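PDB 6FTH: extracellular solute-binding protein, family 1 from Bifidobacterium longum subsp. infantis, which probably captures human milk oligosaccharides outside the cell and delivers them to an ABC transporter for uptake. Local coordinates for residues R37-K42 with K395-N400; K50-D55 with E363-Q368; S142-S147 with L405-S410. All blocks are in the same frame, centred on the assembly; numbering follows the deposited sequence.

Contact 1: residues R37-K42 with K395-N400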
loop_
_atom_site.group_PDB
_atom_site.type_symbol
_atom_site.label_atom_id
_atom_site.label_comp_id
_atom_site.label_asym_id
_atom_site.label_seq_id
_atom_site.Cartn_x
_atom_site.Cartn_y
_atom_site.Cartn_z
ATOM N N ARG A 37 9.502 -11.225 5.047
ATOM C CA ARG A 37 9.759 -9.821 5.297
ATOM C C ARG A 37 11.206 -9.642 5.759
ATOM O O ARG A 37 11.759 -10.505 6.448
ATOM C CB ARG A 37 8.862 -9.360 6.434
ATOM C CG ARG A 37 8.843 -7.883 6.710
ATOM C CD ARG A 37 8.152 -7.663 8.025
ATOM N NE ARG A 37 7.957 -6.265 8.357
ATOM C CZ ARG A 37 8.873 -5.483 8.922
ATOM N NH1 ARG A 37 10.097 -5.937 9.190
ATOM N NH2 ARG A 37 8.574 -4.225 9.215
ATOM N N PRO A 38 11.834 -8.521 5.426
ATOM C CA PRO A 38 13.114 -8.214 6.063
ATOM C C PRO A 38 12.971 -8.164 7.579
ATOM O O PRO A 38 11.884 -7.932 8.122
ATOM C CB PRO A 38 13.477 -6.837 5.492
ATOM C CG PRO A 38 12.783 -6.775 4.181
ATOM C CD PRO A 38 11.482 -7.545 4.381
ATOM N N ALA A 39 14.082 -8.418 8.264
ATOM C CA ALA A 39 14.221 -8.244 9.712
ATOM C C ALA A 39 13.568 -9.351 10.519
ATOM O O ALA A 39 13.459 -9.212 11.751
ATOM C CB ALA A 39 13.686 -6.896 10.215
ATOM N N THR A 40 13.151 -10.440 9.887
ATOM C CA THR A 40 12.554 -11.582 10.559
ATOM C C THR A 40 13.597 -12.663 10.834
ATOM O O THR A 40 14.540 -12.859 10.048
ATOM C CB THR A 40 11.397 -12.140 9.719
ATOM O OG1 THR A 40 11.844 -12.415 8.380
ATOM C CG2 THR A 40 10.244 -11.166 9.672
ATOM N N ASP A 41 13.439 -13.337 11.971
ATOM C CA ASP A 41 14.195 -14.542 12.285
ATOM C C ASP A 41 13.789 -15.653 11.324
ATOM O O ASP A 41 12.821 -15.543 10.553
ATOM C CB ASP A 41 13.909 -14.979 13.731
ATOM C CG ASP A 41 15.010 -15.851 14.337
ATOM O OD1 ASP A 41 15.908 -16.326 13.606
ATOM O OD2 ASP A 41 14.964 -16.056 15.572
ATOM N N LYS A 42 14.575 -16.719 11.328
ATOM C CA LYS A 42 14.203 -17.912 10.593
ATOM C C LYS A 42 12.937 -18.504 11.213
ATOM O O LYS A 42 12.770 -18.499 12.431
ATOM C CB LYS A 42 15.369 -18.899 10.684
ATOM C CG LYS A 42 15.443 -19.920 9.573
ATOM C CD LYS A 42 14.262 -20.855 9.690
ATOM C CE LYS A 42 14.391 -22.103 8.920
ATOM N NZ LYS A 42 13.061 -22.669 8.711
ATOM N N LYS A 395 13.270 -3.839 19.641
ATOM C CA LYS A 395 14.595 -4.442 19.695
ATOM C C LYS A 395 14.680 -5.670 18.797
ATOM O O LYS A 395 15.683 -5.866 18.105
ATOM C CB LYS A 395 14.975 -4.776 21.134
ATOM C CG LYS A 395 16.380 -5.357 21.245
ATOM C CD LYS A 395 16.859 -5.470 22.657
ATOM C CE LYS A 395 18.347 -5.843 22.674
ATOM N NZ LYS A 395 18.597 -7.170 22.051
ATOM N N ALA A 396 13.642 -6.513 18.783
ATOM C CA ALA A 396 13.682 -7.695 17.921
ATOM C C ALA A 396 13.796 -7.295 16.452
ATOM O O ALA A 396 14.551 -7.910 15.681
ATOM C CB ALA A 396 12.434 -8.542 18.152
ATOM N N MET A 397 13.053 -6.267 16.050
ATOM C CA MET A 397 13.162 -5.744 14.693
ATOM C C MET A 397 14.571 -5.217 14.433
ATOM O O MET A 397 15.172 -5.491 13.381
ATOM C CB MET A 397 12.141 -4.619 14.504
ATOM C CG MET A 397 10.697 -5.071 14.334
ATOM S SD MET A 397 10.476 -5.978 12.782
ATOM C CE MET A 397 8.704 -6.050 12.698
ATOM N N GLY A 398 15.115 -4.463 15.395
ATOM C CA GLY A 398 16.442 -3.888 15.228
ATOM C C GLY A 398 17.513 -4.945 15.112
ATOM O O GLY A 398 18.486 -4.771 14.375
ATOM N N ASP A 399 17.341 -6.060 15.817
ATOM C CA ASP A 399 18.270 -7.189 15.780
ATOM C C ASP A 399 18.089 -8.060 14.541
ATOM O O ASP A 399 18.840 -9.028 14.364
ATOM C CB ASP A 399 18.089 -8.091 17.013
ATOM C CG ASP A 399 18.509 -7.426 18.331
ATOM O OD1 ASP A 399 19.211 -6.398 18.326
ATOM O OD2 ASP A 399 18.105 -7.954 19.385
ATOM N N ASN A 400 17.100 -7.749 13.701
ATOM C CA ASN A 400 16.749 -8.570 12.543
ATOM C C ASN A 400 16.330 -9.979 12.954
ATOM O O ASN A 400 16.557 -10.957 12.229
ATOM C CB ASN A 400 17.866 -8.570 11.499
ATOM C CG ASN A 400 18.020 -7.218 10.839
ATOM O OD1 ASN A 400 17.042 -6.610 10.417
ATOM N ND2 ASN A 400 19.248 -6.722 10.775
#

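Contact 2: residues K50-D55 with E363-Q368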
loop_
_atom_site.group_PDB
_atom_site.type_symbol
_atom_site.label_atom_id
_atom_site.label_comp_id
_atom_site.label_asym_id
_atom_site.label_seq_id
_atom_site.Cartn_x
_atom_site.Cartn_y
_atom_site.Cartn_z
ATOM N N LYS A 50 6.686 -24.034 15.507
ATOM C CA LYS A 50 6.800 -25.388 16.037
ATOM C C LYS A 50 5.454 -25.878 16.557
ATOM O O LYS A 50 5.049 -27.018 16.282
ATOM C CB LYS A 50 7.857 -25.412 17.148
ATOM C CG LYS A 50 9.280 -25.297 16.648
ATOM C CD LYS A 50 10.278 -25.784 17.703
ATOM C CE LYS A 50 11.717 -25.759 17.183
ATOM N NZ LYS A 50 11.888 -26.333 15.817
ATOM N N ASP A 51 4.743 -25.013 17.285
ATOM C CA ASP A 51 3.388 -25.329 17.732
ATOM C C ASP A 51 2.484 -25.639 16.545
ATOM O O ASP A 51 1.693 -26.588 16.581
ATOM C CB ASP A 51 2.790 -24.152 18.513
ATOM C CG ASP A 51 3.481 -23.893 19.839
ATOM O OD1 ASP A 51 4.330 -24.713 20.252
ATOM O OD2 ASP A 51 3.166 -22.861 20.474
ATOM N N LEU A 52 2.575 -24.832 15.480
ATOM C CA LEU A 52 1.680 -25.015 14.348
ATOM C C LEU A 52 1.884 -26.379 13.718
ATOM O O LEU A 52 0.917 -27.077 13.388
ATOM C CB LEU A 52 1.935 -23.914 13.319
ATOM C CG LEU A 52 1.183 -23.972 11.986
ATOM C CD1 LEU A 52 -0.292 -23.814 12.226
ATOM C CD2 LEU A 52 1.716 -22.876 11.048
ATOM N N GLU A 53 3.148 -26.764 13.537
ATOM C CA GLU A 53 3.479 -28.052 12.954
ATOM C C GLU A 53 2.910 -29.191 13.790
ATOM O O GLU A 53 2.317 -30.128 13.253
ATOM C CB GLU A 53 4.996 -28.184 12.833
ATOM C CG GLU A 53 5.415 -29.458 12.161
ATOM C CD GLU A 53 6.905 -29.484 11.849
ATOM O OE1 GLU A 53 7.661 -28.692 12.448
ATOM O OE2 GLU A 53 7.310 -30.279 10.991
ATOM N N ALA A 54 3.067 -29.113 15.110
ATOM C CA ALA A 54 2.490 -30.136 15.979
ATOM C C ALA A 54 0.977 -30.181 15.830
ATOM O O ALA A 54 0.378 -31.257 15.689
ATOM C CB ALA A 54 2.861 -29.824 17.425
ATOM N N ASP A 55 0.338 -29.011 15.844
ATOM C CA ASP A 55 -1.118 -28.948 15.764
ATOM C C ASP A 55 -1.624 -29.437 14.426
ATOM O O ASP A 55 -2.758 -29.907 14.329
ATOM C CB ASP A 55 -1.595 -27.517 15.984
ATOM C CG ASP A 55 -1.526 -27.094 17.430
ATOM O OD1 ASP A 55 -1.080 -27.908 18.290
ATOM O OD2 ASP A 55 -1.931 -25.948 17.714
ATOM N N GLU A 363 -7.320 -17.550 15.260
ATOM C CA GLU A 363 -6.831 -16.426 16.049
ATOM C C GLU A 363 -5.482 -16.745 16.685
ATOM O O GLU A 363 -4.564 -15.912 16.656
ATOM C CB GLU A 363 -7.879 -16.042 17.093
ATOM C CG GLU A 363 -7.526 -14.837 17.947
ATOM C CD GLU A 363 -8.633 -14.459 18.911
ATOM O OE1 GLU A 363 -9.804 -14.610 18.491
ATOM O OE2 GLU A 363 -8.338 -14.022 20.055
ATOM N N LYS A 364 -5.343 -17.970 17.216
ATOM C CA LYS A 364 -4.097 -18.440 17.822
ATOM C C LYS A 364 -2.883 -18.177 16.933
ATOM O O LYS A 364 -1.876 -17.613 17.388
ATOM C CB LYS A 364 -4.237 -19.940 18.103
ATOM C CG LYS A 364 -3.032 -20.615 18.724
ATOM C CD LYS A 364 -3.241 -22.141 18.923
ATOM C CE LYS A 364 -4.316 -22.476 19.942
ATOM N NZ LYS A 364 -4.395 -23.955 20.189
ATOM N N TYR A 365 -2.962 -18.559 15.658
ATOM C CA TYR A 365 -1.782 -18.444 14.792
ATOM C C TYR A 365 -1.737 -17.138 14.008
ATOM O O TYR A 365 -0.654 -16.668 13.669
ATOM C CB TYR A 365 -1.604 -19.682 13.908
ATOM C CG TYR A 365 -1.233 -20.868 14.768
ATOM C CD1 TYR A 365 -0.007 -20.910 15.373
ATOM C CD2 TYR A 365 -2.136 -21.873 15.029
ATOM C CE1 TYR A 365 0.352 -21.952 16.231
ATOM C CE2 TYR A 365 -1.805 -22.934 15.876
ATOM C CZ TYR A 365 -0.556 -22.955 16.470
ATOM O OH TYR A 365 -0.215 -23.982 17.326
ATOM N N SER A 366 -2.877 -16.514 13.749
ATOM C CA SER A 366 -2.839 -15.211 13.092
ATOM C C SER A 366 -2.193 -14.171 13.994
ATOM O O SER A 366 -1.331 -13.403 13.552
ATOM C CB SER A 366 -4.255 -14.783 12.683
ATOM O OG SER A 366 -4.760 -15.538 11.594
ATOM N N VAL A 367 -2.551 -14.163 15.280
ATOM C CA VAL A 367 -1.949 -13.204 16.194
ATOM C C VAL A 367 -0.463 -13.480 16.367
ATOM O O VAL A 367 0.349 -12.548 16.357
ATOM C CB VAL A 367 -2.703 -13.161 17.539
ATOM C CG1 VAL A 367 -1.949 -12.299 18.525
ATOM C CG2 VAL A 367 -4.120 -12.631 17.330
ATOM N N GLN A 368 -0.083 -14.759 16.496
ATOM C CA GLN A 368 1.330 -15.081 16.707
ATOM C C GLN A 368 2.169 -14.833 15.449
ATOM O O GLN A 368 3.317 -14.396 15.548
ATOM C CB GLN A 368 1.491 -16.507 17.228
ATOM C CG GLN A 368 1.002 -16.672 18.659
ATOM C CD GLN A 368 1.325 -18.049 19.196
ATOM O OE1 GLN A 368 2.333 -18.227 19.894
ATOM N NE2 GLN A 368 0.503 -19.037 18.845
HETATM O O HOH W 1 3.949 -20.236 20.563
HETATM O O HOH W 2 0.701 -21.787 19.790
HETATM O O HOH W 3 -4.699 -25.324 17.657
HETATM O O HOH W 4 -1.829 -25.649 20.330
#

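Contact 3: residues S142-S147 with L405-S410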
loop_
_atom_site.group_PDB
_atom_site.type_symbol
_atom_site.label_atom_id
_atom_site.label_comp_id
_atom_site.label_asym_id
_atom_site.label_seq_id
_atom_site.Cartn_x
_atom_site.Cartn_y
_atom_site.Cartn_z
ATOM N N SER A 142 -4.843 -11.796 3.283
ATOM C CA SER A 142 -4.671 -11.577 4.717
ATOM C C SER A 142 -5.328 -10.261 5.116
ATOM O O SER A 142 -5.587 -9.400 4.268
ATOM C CB SER A 142 -3.181 -11.479 5.082
ATOM O OG SER A 142 -2.554 -10.432 4.329
ATOM N N SER A 143 -5.573 -10.108 6.426
ATOM C CA SER A 143 -6.004 -8.839 7.010
ATOM C C SER A 143 -5.238 -8.583 8.293
ATOM O O SER A 143 -5.306 -9.392 9.221
ATOM C CB SER A 143 -7.501 -8.850 7.332
ATOM O OG SER A 143 -7.820 -7.848 8.289
ATOM N N ARG A 144 -4.542 -7.450 8.368
ATOM C CA ARG A 144 -3.907 -7.029 9.610
ATOM C C ARG A 144 -4.828 -6.210 10.498
ATOM O O ARG A 144 -4.381 -5.663 11.516
ATOM C CB ARG A 144 -2.568 -6.304 9.372
ATOM C CG ARG A 144 -2.582 -5.165 8.382
ATOM C CD ARG A 144 -1.238 -4.411 8.396
ATOM N NE ARG A 144 -1.109 -3.559 7.228
ATOM C CZ ARG A 144 -0.021 -2.865 6.926
ATOM N NH1 ARG A 144 1.020 -2.871 7.745
ATOM N NH2 ARG A 144 0.022 -2.158 5.801
ATOM N N GLY A 145 -6.106 -6.114 10.143
ATOM C CA GLY A 145 -7.103 -5.674 11.098
ATOM C C GLY A 145 -7.522 -4.231 10.936
ATOM O O GLY A 145 -6.964 -3.453 10.163
ATOM N N LYS A 146 -8.503 -3.878 11.762
ATOM C CA LYS A 146 -9.240 -2.627 11.572
ATOM C C LYS A 146 -8.408 -1.370 11.827
ATOM O O LYS A 146 -8.792 -0.294 11.372
ATOM C CB LYS A 146 -10.499 -2.640 12.423
ATOM C CG LYS A 146 -10.249 -2.677 13.933
ATOM C CD LYS A 146 -11.557 -2.779 14.733
ATOM C CE LYS A 146 -11.357 -2.724 16.229
ATOM N NZ LYS A 146 -10.706 -3.904 16.816
ATOM N N SER A 147 -7.288 -1.442 12.541
ATOM C CA SER A 147 -6.472 -0.235 12.635
ATOM C C SER A 147 -5.857 0.165 11.315
ATOM O O SER A 147 -5.364 1.296 11.195
ATOM C CB SER A 147 -5.352 -0.388 13.666
ATOM O OG SER A 147 -5.886 -0.308 14.979
ATOM N N LEU A 405 6.064 -13.245 11.232
ATOM C CA LEU A 405 6.053 -12.784 9.856
ATOM C C LEU A 405 5.602 -11.336 9.722
ATOM O O LEU A 405 5.787 -10.741 8.655
ATOM C CB LEU A 405 5.127 -13.685 9.035
ATOM C CG LEU A 405 5.426 -15.195 9.120
ATOM C CD1 LEU A 405 4.515 -16.006 8.247
ATOM C CD2 LEU A 405 6.877 -15.484 8.743
ATOM N N ALA A 406 5.028 -10.764 10.773
ATOM C CA ALA A 406 4.599 -9.346 10.832
ATOM C C ALA A 406 3.570 -9.080 9.728
ATOM O O ALA A 406 2.708 -9.944 9.478
ATOM C CB ALA A 406 5.792 -8.426 10.860
ATOM N N ASP A 407 3.651 -7.921 9.070
ATOM C CA ASP A 407 2.641 -7.543 8.096
ATOM C C ASP A 407 2.647 -8.433 6.860
ATOM O O ASP A 407 1.687 -8.389 6.091
ATOM C CB ASP A 407 2.820 -6.076 7.708
ATOM C CG ASP A 407 4.159 -5.810 7.079
ATOM O OD1 ASP A 407 5.183 -5.999 7.764
ATOM O OD2 ASP A 407 4.179 -5.496 5.878
ATOM N N ARG A 408 3.675 -9.250 6.663
ATOM C CA ARG A 408 3.709 -10.189 5.554
ATOM C C ARG A 408 2.964 -11.505 5.846
ATOM O O ARG A 408 2.982 -12.410 5.019
ATOM C CB ARG A 408 5.166 -10.495 5.187
ATOM C CG ARG A 408 5.772 -9.601 4.129
ATOM C CD ARG A 408 5.831 -8.127 4.511
ATOM N NE ARG A 408 6.865 -7.456 3.703
ATOM C CZ ARG A 408 7.283 -6.202 3.876
ATOM N NH1 ARG A 408 6.742 -5.423 4.799
ATOM N NH2 ARG A 408 8.264 -5.725 3.112
ATOM N N PHE A 409 2.290 -11.614 6.992
ATOM C CA PHE A 409 1.711 -12.868 7.455
ATOM C C PHE A 409 0.540 -13.360 6.606
ATOM O O PHE A 409 -0.026 -12.656 5.754
ATOM C CB PHE A 409 1.281 -12.778 8.927
ATOM C CG PHE A 409 -0.074 -12.092 9.179
ATOM C CD1 PHE A 409 -0.459 -10.943 8.496
ATOM C CD2 PHE A 409 -0.912 -12.585 10.148
ATOM C CE1 PHE A 409 -1.690 -10.331 8.774
ATOM C CE2 PHE A 409 -2.132 -11.985 10.421
ATOM C CZ PHE A 409 -2.508 -10.864 9.750
ATOM N N SER A 410 0.178 -14.611 6.878
ATOM C CA SER A 410 -0.882 -15.347 6.189
ATOM C C SER A 410 -1.950 -15.653 7.238
ATOM O O SER A 410 -1.964 -16.736 7.834
ATOM C CB SER A 410 -0.348 -16.622 5.587
ATOM O OG SER A 410 0.705 -16.318 4.705
#

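Contact 1: residues R37-K42 with K395-N400
Ala39 sits against the end of helix 390-398, with Asn400 on one part of its surface and Met397 on another. The amide oxygen of Asn400 leans on the alanine: Asn400 OD1 lies 3.3 Å from Ala39 CA, and Ala39 CB is 3.4 Å from the same oxygen. In return Ala39 O approaches the asparagine backbone through a CA-H...O contact, 3.4 Å from Asn400 CA. Met397 closes the patch. Its chain bends at chi2 (-67°), which folds the thioether back toward the loop, where Met397 SD comes within 4.2 Å of Ala39 CB. The same side chain crosses that of Arg37 at about a right angle, its CE methyl lying over one face of the guanidinium near the rim and its SD 3.6 Å from Arg37 NH1. Two polar bonds also hold the guanidinium: Arg37 NH1 donates to Pro38 O (2.9 Å), and NE forms a salt bridge with Asp407. Backbone hydrogen bonds of Ala39 and Asp41 with Phe402 continue the junction. A beta turn thus meets a helix C-terminus: a type II turn from Arg37 to Thr40, with Pro38 second and Ala39 third at positive phi (77°), and a Schellman motif in which Asn400, at positive phi, is the first residue to leave the helix. Together they pack the loop following strand 29-36, the first strand of an alpha/beta lobe, against a helix terminus.

Contact 2: residues K50-D55 with E363-Q368
Tyr365 donates its hydroxyl hydrogen to Asp55, with OH 2.6 Å from OD2, and reaches that oxygen from above the carboxylate, 63° out of its plane. Two waters add to the grip: water 3 donates to Asp55 OD2 at 2.8 Å and water 4 does so at 2.6 Å, and both accept from Lys364 NZ. The lysine therefore faces the aspartate through a pair of water bridges, its NZ 4.0 Å from Asp55 OD2, too far for a direct salt bridge. One turn away, water 1 donates to Asp51 OD2 and Gln368 OE1, while water 2 donates to Asp51 OD2 and accepts from Gln368 NE2. Gln47 takes the other oxygen of Asp51, and Gln368 NE2 is also tied to Lys364 O (3.1 Å), which helps fix the amide. With CG anti to the carbonyl carbon (chi1 -68°), the tyrosine ring reaches across to the other helix and is sandwiched. Leu52 CD1 stands 3.9 Å from the centroid of the Tyr365 ring in a CH-pi contact. Lys364 CG covers the opposite face, and Leu52 rests on Leu356, Leu359 and Leu360 of helix 350-360. A phenylalanine in place of Tyr365 could keep the leucine contact, but Asp55 OD2 would probably lose its one direct protein donor across the interface and depend on water. The helix segments run nearly antiparallel, 156° between directions, with axes 11.3 Å apart, a spacing spanned by one aromatic side chain and two pairs of bridging waters. Three donors and a nearby lysine would be expected to favour an ionised Asp55.

Contact 3: residues S142-S147 with L405-S410
Phe409 presents its ring edge to the backbone of strand 140-143, with CZ only 3.2 Å from Ser143 O and the oxygen near the ring plane. Its chi1 of 80° places CG between the backbone N and the carbonyl carbon and turns the ring toward the strand. Its own carbonyl is approached by Ser142, whose CB lies 3.4 Å from Phe409 O. Beyond the ring, Arg144 and Asp407 run side by side and point the same way, their guanidinium and carboxylate planes 25° apart. Arg144 NH1 rests on Asp407 CB (3.7 Å), whereas its 4.5 Å separation from Asp407 OD2 leaves only charge attraction, as no N-H aims at that oxygen. Around this shell, Arg408 NH1 meets the syn lone pair of Asp407 OD2 at 2.8 Å, and Ala334 O accepts from Arg144 NE. Arg340 NH1 donates to the carbonyls of both Asp407 and Phe409, and the ring of Phe370, on helix 363-371, meets Phe409 at about 40°. Strand 140-143 pairs antiparallel with 336-337, and both lead between the two mixed sheets. The arrangement is consistent with the interlobe crossover region of a type 2 periplasmic-binding-protein fold, with the 405-410 loop packed against it.

In the fold
The three contacts show how distant sequence segments are joined by a few direct touches. Contacts 1 and 3 have their centres about 16 Å apart yet touch: Arg37 NE forms a 2.8 Å salt bridge with Asp407 OD1, and Arg37 CG packs 3.6 Å from Arg408 NE. Contact 2, its centre about 15 Å from that of contact 3, meets it where Ser366 O lies 3.5 Å from Phe409 CD2. Contacts 1 and 2 do not touch, their nearest atoms about 8 Å apart. The centre of contact 3 lies about 12 Å from the centre of the chain, against about 21 and 27 Å for contacts 1 and 2; its more central place is consistent with a position near the interlobe cleft in which relatives bind sugars.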